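Local coordinates for protein importin-95 (Chaetomium thermophilum, PDB 4XRI) that serves as a nuclear transport receptor of the importin-beta family, built of HEAT repeats, importing protein cargoes and probably binding a small GTPase, at residues L442-E447 / C480-M485; E226-M231 / M264-E269. The protein carries 2 engineered substitutions. One frame throughout, in Å; residues are numbered along the deposited sequence.

Interactions 1 and 2 pair parallel helices of the HEAT-repeat superhelix, each pair separated in sequence by one further helix: 455-472 in interaction 1 and 243-260 in interaction 2. They follow one another along the chain without touching, their centres about 43 Å and their nearest atoms about 22 Å apart. Spacing sets them apart. In interaction 1 the segment axes come within 8.2 Å, and a tryptophan meets a glycine backbone. In interaction 2 they come no closer than 11.8 Å, with Y267 spanning the gap. Interaction 1 is buried; interaction 2 is partly buried, has a sulfate at its second segment and a glycerol near Y267, both probably from the crystallisation liquor.

Interaction 1 of 2, residues L442-E447 / C480-M485; sequences LGRITE and CCWALM
W482 brings the six-membered ring of its indole to the backbone of G443 and R444, where two parallel helices of the HEAT-repeat superhelix run side by side. Helix 432-449 and helix 477-490, separated in sequence by helix 455-472, have local axes only 8.2 Å apart and 15° from parallel. With CG anti to the backbone N (chi1 -179°), the indole swings over to helix 432-449. CZ3 of W482 lies 3.3 Å from the backbone N of R444, and CE3 of W482 is 3.8 Å from CA of G443. The aliphatic start of the R444 side chain meets the ring edge, CG and CD both lying 3.9 Å from CH2 of W482. From NE on the chain leaves the ring, and NE hydrogen-bonds to the carbonyl oxygen of G401. E447 sends an extended chain to another part of the indole rim, placing OE2 3.6 Å from CZ2 of W482. This oxygen lies at the ring edge, near its plane, where the negative charge would meet the weakly positive ring hydrogens; the carboxylate itself is turned 83° from the indole. Y440, from helix 432-449, stacks on the same indole.

One residue on, A483 forms the closest backbone approach: its CA is 3.8 Å from CA of G443, and its CB packs 3.7 Å from the same glycine carbon. The glycine, having no side chain, lets the helices meet almost backbone to backbone here. Farther along helix 477-490, N486, I487 and R490 pack against T446. The polar end of this threonine turns back to its own helix: OG1 of T446 donates to the carbonyl oxygen of L442, which takes the backbone N-H of T446 from the opposite face of its carbonyl plane.

Interaction 2 of 2, residues E226-M231 / M264-E269; sequences ERNYIM and MRYYME. With SO4 (sulfate ion), chain H.
M231 and Y267 mark the nearest backbone approach of the two segments, with their CA atoms 7.7 Å apart. The local axes of the two segments approach to 11.8 Å and are inclined by 30° in a parallel sense, so side chains must bridge the gap. Y267 does most of this, directing its phenol at the first helix. Its OH donates a 2.6 Å hydrogen bond to OD1 of N228, arriving from above the amide carbonyl, 68° out of its plane, and not along a lone pair. R227 brings its methylenes to the phenol edge, CD lying 3.2 Å from OH of Y267, while its NE is held by the carbonyl oxygen of F221.

This is packing between neighbouring parallel helices in the HEAT-repeat solenoid; I256 of the intervening helix 243-260 touches both M231 and M264. M231 adds a CH-pi contact, its CG 3.6 Å from the centroid of the Y267 ring, and the bend at chi2 (-54°) keeps SD above the same face in a more distant Met-aromatic contact. CD2 of Y266 lies over the other face of the Y267 ring, offset toward the rim of that ring. CE of M231 then reaches SD of M264 at 4.0 Å. On the second segment, the backbone N of Y266 donates to O2 of a bound sulfate at 3.1 Å, and CB of R265 lies 3.4 Å from that oxygen.

Interaction 1 of 2, residues L442-E447 / C480-M485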
ATOM      1  N   LEU A 442       0.972   3.775  25.182  1.00 46.06           N
ATOM      2  CA  LEU A 442       0.963   5.204  25.462  1.00 43.68           C
ATOM      3  C   LEU A 442       0.908   6.008  24.169  1.00 47.57           C
ATOM      4  O   LEU A 442       0.324   7.087  24.125  1.00 52.45           O
ATOM      5  CB  LEU A 442       2.192   5.595  26.288  1.00 43.94           C
ATOM      6  CG  LEU A 442       2.160   5.176  27.760  1.00 45.24           C
ATOM      7  CD1 LEU A 442       3.539   5.276  28.387  1.00 46.13           C
ATOM      8  CD2 LEU A 442       1.160   6.033  28.523  1.00 46.88           C
ATOM      9  N   GLY A 443       1.519   5.472  23.118  1.00 43.79           N
ATOM     10  CA  GLY A 443       1.470   6.095  21.810  1.00 50.68           C
ATOM     11  C   GLY A 443       0.080   5.993  21.219  1.00 55.73           C
ATOM     12  O   GLY A 443      -0.442   6.959  20.668  1.00 52.32           O
ATOM     13  N   ARG A 444      -0.517   4.810  21.338  1.00 51.85           N
ATOM     14  CA  ARG A 444      -1.898   4.591  20.922  1.00 43.79           C
ATOM     15  C   ARG A 444      -2.836   5.554  21.639  1.00 54.67           C
ATOM     16  O   ARG A 444      -3.745   6.121  21.032  1.00 51.33           O
ATOM     17  CB  ARG A 444      -2.322   3.142  21.193  1.00 47.88           C
ATOM     18  CG  ARG A 444      -1.672   2.114  20.280  1.00 45.65           C
ATOM     19  CD  ARG A 444      -2.402   2.010  18.950  1.00 51.65           C
ATOM     20  NE  ARG A 444      -3.731   1.422  19.097  1.00 58.56           N
ATOM     21  CZ  ARG A 444      -4.548   1.151  18.083  1.00 63.05           C
ATOM     22  NH1 ARG A 444      -4.172   1.416  16.840  1.00 66.28           N
ATOM     23  NH2 ARG A 444      -5.738   0.614  18.313  1.00 55.07           N
ATOM     24  N   ILE A 445      -2.598   5.740  22.934  1.00 48.39           N
ATOM     25  CA  ILE A 445      -3.424   6.617  23.756  1.00 50.45           C
ATOM     26  C   ILE A 445      -3.316   8.075  23.319  1.00 57.26           C
ATOM     27  O   ILE A 445      -4.331   8.742  23.105  1.00 56.48           O
ATOM     28  CB  ILE A 445      -3.045   6.504  25.244  1.00 51.74           C
ATOM     29  CG1 ILE A 445      -3.599   5.206  25.826  1.00 54.00           C
ATOM     30  CG2 ILE A 445      -3.572   7.698  26.029  1.00 51.77           C
ATOM     31  CD1 ILE A 445      -3.374   5.071  27.305  1.00 54.41           C
ATOM     32  N   THR A 446      -2.085   8.560  23.191  1.00 54.78           N
ATOM     33  CA  THR A 446      -1.841   9.924  22.737  1.00 61.90           C
ATOM     34  C   THR A 446      -2.475  10.167  21.372  1.00 61.45           C
ATOM     35  O   THR A 446      -3.126  11.185  21.145  1.00 58.44           O
ATOM     36  CB  THR A 446      -0.333  10.229  22.646  1.00 55.18           C
ATOM     37  OG1 THR A 446       0.265  10.094  23.940  1.00 51.96           O
ATOM     38  CG2 THR A 446      -0.106  11.642  22.128  1.00 55.72           C
ATOM     39  N   GLU A 447      -2.282   9.209  20.473  1.00 56.29           N
ATOM     40  CA  GLU A 447      -2.767   9.312  19.101  1.00 56.50           C
ATOM     41  C   GLU A 447      -4.285   9.426  19.033  1.00 61.82           C
ATOM     42  O   GLU A 447      -4.825  10.267  18.314  1.00 59.68           O
ATOM     43  CB  GLU A 447      -2.303   8.101  18.291  1.00 56.40           C
ATOM     44  CG  GLU A 447      -2.709   8.121  16.830  1.00 60.84           C
ATOM     45  CD  GLU A 447      -2.244   6.881  16.093  1.00 68.08           C
ATOM     46  OE1 GLU A 447      -1.642   7.023  15.006  1.00 72.25           O
ATOM     47  OE2 GLU A 447      -2.480   5.764  16.600  1.00 74.80           O
ATOM     48  N   CYS A 480       8.976   4.039  21.965  1.00 43.11           N
ATOM     49  CA  CYS A 480       9.156   5.324  22.638  1.00 46.96           C
ATOM     50  C   CYS A 480       9.165   6.474  21.636  1.00 47.80           C
ATOM     51  O   CYS A 480       8.485   7.485  21.825  1.00 44.21           O
ATOM     52  CB  CYS A 480      10.455   5.329  23.450  1.00 44.04           C
ATOM     53  SG  CYS A 480      10.405   4.369  24.991  1.00 52.69           S
ATOM     54  N   CYS A 481       9.939   6.298  20.569  1.00 49.65           N
ATOM     55  CA  CYS A 481      10.016   7.268  19.479  1.00 49.80           C
ATOM     56  C   CYS A 481       8.645   7.545  18.856  1.00 48.02           C
ATOM     57  O   CYS A 481       8.278   8.703  18.640  1.00 41.79           O
ATOM     58  CB  CYS A 481      10.993   6.780  18.401  1.00 42.44           C
ATOM     59  SG  CYS A 481      12.744   6.960  18.831  1.00 51.24           S
ATOM     60  N   TRP A 482       7.895   6.480  18.577  1.00 49.63           N
ATOM     61  CA  TRP A 482       6.563   6.600  17.985  1.00 48.35           C
ATOM     62  C   TRP A 482       5.613   7.390  18.881  1.00 48.95           C
ATOM     63  O   TRP A 482       4.900   8.288  18.420  1.00 51.70           O
ATOM     64  CB  TRP A 482       5.965   5.219  17.703  1.00 46.31           C
ATOM     65  CG  TRP A 482       4.606   5.310  17.081  1.00 52.83           C
ATOM     66  CD1 TRP A 482       4.306   5.847  15.867  1.00 53.51           C
ATOM     67  CD2 TRP A 482       3.362   4.860  17.638  1.00 52.62           C
ATOM     68  NE1 TRP A 482       2.958   5.763  15.629  1.00 55.12           N
ATOM     69  CE2 TRP A 482       2.353   5.160  16.700  1.00 53.86           C
ATOM     70  CE3 TRP A 482       3.002   4.235  18.838  1.00 49.89           C
ATOM     71  CZ2 TRP A 482       1.011   4.854  16.919  1.00 54.64           C
ATOM     72  CZ3 TRP A 482       1.664   3.931  19.053  1.00 57.98           C
ATOM     73  CH2 TRP A 482       0.687   4.243  18.097  1.00 59.78           C
ATOM     74  N   ALA A 483       5.616   7.044  20.165  1.00 43.26           N
ATOM     75  CA  ALA A 483       4.803   7.727  21.164  1.00 44.68           C
ATOM     76  C   ALA A 483       5.177   9.205  21.254  1.00 46.75           C
ATOM     77  O   ALA A 483       4.307  10.076  21.269  1.00 50.47           O
ATOM     78  CB  ALA A 483       4.960   7.050  22.525  1.00 45.93           C
ATOM     79  N   LEU A 484       6.479   9.474  21.302  1.00 41.01           N
ATOM     80  CA  LEU A 484       6.995  10.841  21.378  1.00 40.92           C
ATOM     81  C   LEU A 484       6.583  11.700  20.183  1.00 47.53           C
ATOM     82  O   LEU A 484       6.261  12.882  20.335  1.00 49.21           O
ATOM     83  CB  LEU A 484       8.520  10.819  21.497  1.00 45.97           C
ATOM     84  CG  LEU A 484       9.074  10.443  22.871  1.00 50.87           C
ATOM     85  CD1 LEU A 484      10.590  10.386  22.840  1.00 55.36           C
ATOM     86  CD2 LEU A 484       8.599  11.442  23.904  1.00 54.82           C
ATOM     87  N   MET A 485       6.604  11.098  18.996  1.00 47.44           N
ATOM     88  CA  MET A 485       6.173  11.776  17.776  1.00 52.64           C
ATOM     89  C   MET A 485       4.698  12.160  17.840  1.00 52.09           C
ATOM     90  O   MET A 485       4.324  13.286  17.500  1.00 54.09           O
ATOM     91  CB  MET A 485       6.427  10.895  16.551  1.00 52.52           C
ATOM     92  CG  MET A 485       7.868  10.884  16.070  1.00 54.14           C
ATOM     93  SD  MET A 485       8.011  10.196  14.412  1.00 52.63           S
ATOM     94  CE  MET A 485       7.415   8.529  14.685  1.00 49.75           C
TER

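Interaction 2 of 2, residues E226-M231 / M264-E269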
ATOM      1  N   GLU A 226     -27.334 -24.851  -3.141  1.00 68.34           N
ATOM      2  CA  GLU A 226     -25.878 -24.895  -3.228  1.00 69.12           C
ATOM      3  C   GLU A 226     -25.246 -24.330  -1.966  1.00 62.48           C
ATOM      4  O   GLU A 226     -24.252 -24.860  -1.467  1.00 64.32           O
ATOM      5  CB  GLU A 226     -25.376 -24.120  -4.449  1.00 76.31           C
ATOM      6  CG  GLU A 226     -25.282 -24.947  -5.717  1.00 79.78           C
ATOM      7  CD  GLU A 226     -26.310 -24.545  -6.752  1.00 81.07           C
ATOM      8  OE1 GLU A 226     -26.878 -25.445  -7.403  1.00 82.05           O
ATOM      9  OE2 GLU A 226     -26.545 -23.330  -6.920  1.00 84.12           O
ATOM     10  N   ARG A 227     -25.835 -23.252  -1.457  1.00 62.90           N
ATOM     11  CA  ARG A 227     -25.337 -22.582  -0.264  1.00 57.71           C
ATOM     12  C   ARG A 227     -25.285 -23.537   0.924  1.00 46.43           C
ATOM     13  O   ARG A 227     -24.227 -23.748   1.516  1.00 42.78           O
ATOM     14  CB  ARG A 227     -26.213 -21.372   0.072  1.00 59.01           C
ATOM     15  CG  ARG A 227     -25.468 -20.256   0.773  1.00 67.05           C
ATOM     16  CD  ARG A 227     -26.404 -19.165   1.276  1.00 74.70           C
ATOM     17  NE  ARG A 227     -27.149 -18.505   0.210  1.00 82.46           N
ATOM     18  CZ  ARG A 227     -28.475 -18.470   0.140  1.00 83.14           C
ATOM     19  NH1 ARG A 227     -29.204 -19.057   1.080  1.00 85.21           N
ATOM     20  NH2 ARG A 227     -29.071 -17.847  -0.866  1.00 80.00           N
ATOM     21  N   ASN A 228     -26.431 -24.123   1.258  1.00 46.13           N
ATOM     22  CA  ASN A 228     -26.526 -25.060   2.373  1.00 54.68           C
ATOM     23  C   ASN A 228     -25.660 -26.298   2.163  1.00 54.97           C
ATOM     24  O   ASN A 228     -25.082 -26.829   3.111  1.00 55.86           O
ATOM     25  CB  ASN A 228     -27.983 -25.472   2.591  1.00 60.21           C
ATOM     26  CG  ASN A 228     -28.843 -24.325   3.088  1.00 68.71           C
ATOM     27  OD1 ASN A 228     -28.486 -23.634   4.043  1.00 67.01           O
ATOM     28  ND2 ASN A 228     -29.979 -24.113   2.435  1.00 77.85           N
ATOM     29  N   TYR A 229     -25.586 -26.747   0.913  1.00 55.29           N
ATOM     30  CA  TYR A 229     -24.745 -27.870   0.512  1.00 56.96           C
ATOM     31  C   TYR A 229     -23.301 -27.638   0.944  1.00 53.29           C
ATOM     32  O   TYR A 229     -22.730 -28.420   1.703  1.00 57.30           O
ATOM     33  CB  TYR A 229     -24.836 -28.067  -1.007  1.00 57.51           C
ATOM     34  CG  TYR A 229     -24.310 -29.384  -1.538  1.00 55.65           C
ATOM     35  CD1 TYR A 229     -23.316 -29.415  -2.510  1.00 56.74           C
ATOM     36  CD2 TYR A 229     -24.820 -30.596  -1.086  1.00 49.15           C
ATOM     37  CE1 TYR A 229     -22.838 -30.615  -3.013  1.00 59.73           C
ATOM     38  CE2 TYR A 229     -24.348 -31.801  -1.582  1.00 56.11           C
ATOM     39  CZ  TYR A 229     -23.356 -31.803  -2.544  1.00 57.59           C
ATOM     40  OH  TYR A 229     -22.887 -33.000  -3.034  1.00 58.20           O
ATOM     41  N   ILE A 230     -22.736 -26.536   0.465  1.00 49.98           N
ATOM     42  CA  ILE A 230     -21.358 -26.163   0.753  1.00 47.56           C
ATOM     43  C   ILE A 230     -21.139 -25.860   2.234  1.00 45.41           C
ATOM     44  O   ILE A 230     -20.169 -26.324   2.830  1.00 43.17           O
ATOM     45  CB  ILE A 230     -20.942 -24.943  -0.083  1.00 46.68           C
ATOM     46  CG1 ILE A 230     -20.964 -25.303  -1.567  1.00 54.58           C
ATOM     47  CG2 ILE A 230     -19.572 -24.444   0.337  1.00 42.26           C
ATOM     48  CD1 ILE A 230     -20.874 -24.110  -2.490  1.00 50.32           C
ATOM     49  N   MET A 231     -22.049 -25.095   2.827  1.00 44.19           N
ATOM     50  CA  MET A 231     -21.909 -24.704   4.225  1.00 40.94           C
ATOM     51  C   MET A 231     -21.974 -25.906   5.165  1.00 39.87           C
ATOM     52  O   MET A 231     -21.286 -25.939   6.187  1.00 43.73           O
ATOM     53  CB  MET A 231     -22.981 -23.680   4.609  1.00 39.25           C
ATOM     54  CG  MET A 231     -22.828 -22.334   3.906  1.00 41.04           C
ATOM     55  SD  MET A 231     -21.185 -21.621   4.120  1.00 44.70           S
ATOM     56  CE  MET A 231     -21.212 -21.237   5.867  1.00 49.61           C
ATOM     57  N   MET A 264     -24.435 -14.686   5.163  1.00 50.22           N
ATOM     58  CA  MET A 264     -23.917 -15.454   6.295  1.00 51.17           C
ATOM     59  C   MET A 264     -24.748 -15.428   7.577  1.00 48.20           C
ATOM     60  O   MET A 264     -24.440 -16.160   8.520  1.00 44.44           O
ATOM     61  CB  MET A 264     -22.502 -14.977   6.623  1.00 45.61           C
ATOM     62  CG  MET A 264     -21.449 -15.425   5.622  1.00 44.64           C
ATOM     63  SD  MET A 264     -21.359 -17.223   5.481  1.00 47.55           S
ATOM     64  CE  MET A 264     -22.232 -17.494   3.939  1.00 42.69           C
ATOM     65  N   ARG A 265     -25.786 -14.598   7.617  1.00 49.34           N
ATOM     66  CA  ARG A 265     -26.571 -14.415   8.840  1.00 49.93           C
ATOM     67  C   ARG A 265     -27.081 -15.728   9.433  1.00 44.77           C
ATOM     68  O   ARG A 265     -26.823 -16.028  10.599  1.00 43.01           O
ATOM     69  CB  ARG A 265     -27.758 -13.489   8.580  1.00 51.00           C
ATOM     70  CG  ARG A 265     -28.565 -13.170   9.830  1.00 64.10           C
ATOM     71  CD  ARG A 265     -29.560 -12.060   9.561  1.00 75.77           C
ATOM     72  NE  ARG A 265     -29.545 -11.052  10.617  1.00 89.66           N
ATOM     73  CZ  ARG A 265     -30.081  -9.842  10.497  1.00 91.44           C
ATOM     74  NH1 ARG A 265     -30.670  -9.492   9.363  1.00 96.08           N
ATOM     75  NH2 ARG A 265     -30.021  -8.982  11.506  1.00 81.75           N
ATOM     76  N   TYR A 266     -27.796 -16.503   8.624  1.00 44.98           N
ATOM     77  CA  TYR A 266     -28.360 -17.774   9.069  1.00 47.90           C
ATOM     78  C   TYR A 266     -27.287 -18.720   9.598  1.00 46.52           C
ATOM     79  O   TYR A 266     -27.425 -19.288  10.681  1.00 46.23           O
ATOM     80  CB  TYR A 266     -29.127 -18.446   7.926  1.00 43.88           C
ATOM     81  CG  TYR A 266     -29.519 -19.884   8.199  1.00 50.18           C
ATOM     82  CD1 TYR A 266     -30.670 -20.188   8.915  1.00 49.15           C
ATOM     83  CD2 TYR A 266     -28.743 -20.938   7.727  1.00 47.51           C
ATOM     84  CE1 TYR A 266     -31.035 -21.501   9.159  1.00 55.41           C
ATOM     85  CE2 TYR A 266     -29.099 -22.253   7.970  1.00 56.41           C
ATOM     86  CZ  TYR A 266     -30.246 -22.529   8.686  1.00 60.62           C
ATOM     87  OH  TYR A 266     -30.603 -23.836   8.927  1.00 64.49           O
ATOM     88  N   TYR A 267     -26.215 -18.877   8.828  1.00 45.53           N
ATOM     89  CA  TYR A 267     -25.150 -19.815   9.166  1.00 41.21           C
ATOM     90  C   TYR A 267     -24.356 -19.374  10.390  1.00 46.58           C
ATOM     91  O   TYR A 267     -23.937 -20.204  11.198  1.00 42.51           O
ATOM     92  CB  TYR A 267     -24.218 -19.994   7.971  1.00 48.79           C
ATOM     93  CG  TYR A 267     -24.954 -20.426   6.725  1.00 56.98           C
ATOM     94  CD1 TYR A 267     -25.361 -21.744   6.558  1.00 52.24           C
ATOM     95  CD2 TYR A 267     -25.257 -19.515   5.721  1.00 61.15           C
ATOM     96  CE1 TYR A 267     -26.040 -22.145   5.427  1.00 59.21           C
ATOM     97  CE2 TYR A 267     -25.936 -19.906   4.584  1.00 63.78           C
ATOM     98  CZ  TYR A 267     -26.326 -21.222   4.441  1.00 63.12           C
ATOM     99  OH  TYR A 267     -27.002 -21.621   3.312  1.00 62.48           O
ATOM    100  N   MET A 268     -24.153 -18.067  10.520  1.00 43.84           N
ATOM    101  CA  MET A 268     -23.459 -17.510  11.676  1.00 41.36           C
ATOM    102  C   MET A 268     -24.184 -17.884  12.964  1.00 47.93           C
ATOM    103  O   MET A 268     -23.586 -18.437  13.888  1.00 44.77           O
ATOM    104  CB  MET A 268     -23.339 -15.987  11.558  1.00 37.19           C
ATOM    105  CG  MET A 268     -22.758 -15.320  12.792  1.00 42.31           C
ATOM    106  SD  MET A 268     -21.028 -15.742  13.074  1.00 45.84           S
ATOM    107  CE  MET A 268     -20.219 -14.748  11.822  1.00 42.41           C
ATOM    108  N   GLU A 269     -25.478 -17.586  13.006  1.00 43.28           N
ATOM    109  CA  GLU A 269     -26.317 -17.934  14.146  1.00 44.09           C
ATOM    110  C   GLU A 269     -26.404 -19.445  14.337  1.00 51.65           C
ATOM    111  O   GLU A 269     -26.391 -19.938  15.466  1.00 48.26           O
ATOM    112  CB  GLU A 269     -27.722 -17.347  13.973  1.00 48.70           C
ATOM    113  CG  GLU A 269     -27.783 -15.841  14.146  1.00 59.51           C
ATOM    114  CD  GLU A 269     -29.043 -15.230  13.558  1.00 69.60           C
ATOM    115  OE1 GLU A 269     -28.983 -14.060  13.124  1.00 74.80           O
ATOM    116  OE2 GLU A 269     -30.088 -15.914  13.524  1.00 73.73           O
TER
HETATM  117  S   SO4 H 907     -30.945 -15.003   6.565  0.78 69.38           S
HETATM  118  O1  SO4 H 907     -31.290 -13.749   5.904  0.78 76.97           O
HETATM  119  O2  SO4 H 907     -29.531 -15.284   6.349  0.78 59.79           O
HETATM  120  O3  SO4 H 907     -31.214 -14.894   7.994  0.78 67.81           O
HETATM  121  O4  SO4 H 907     -31.742 -16.084   5.999  0.78 72.60           O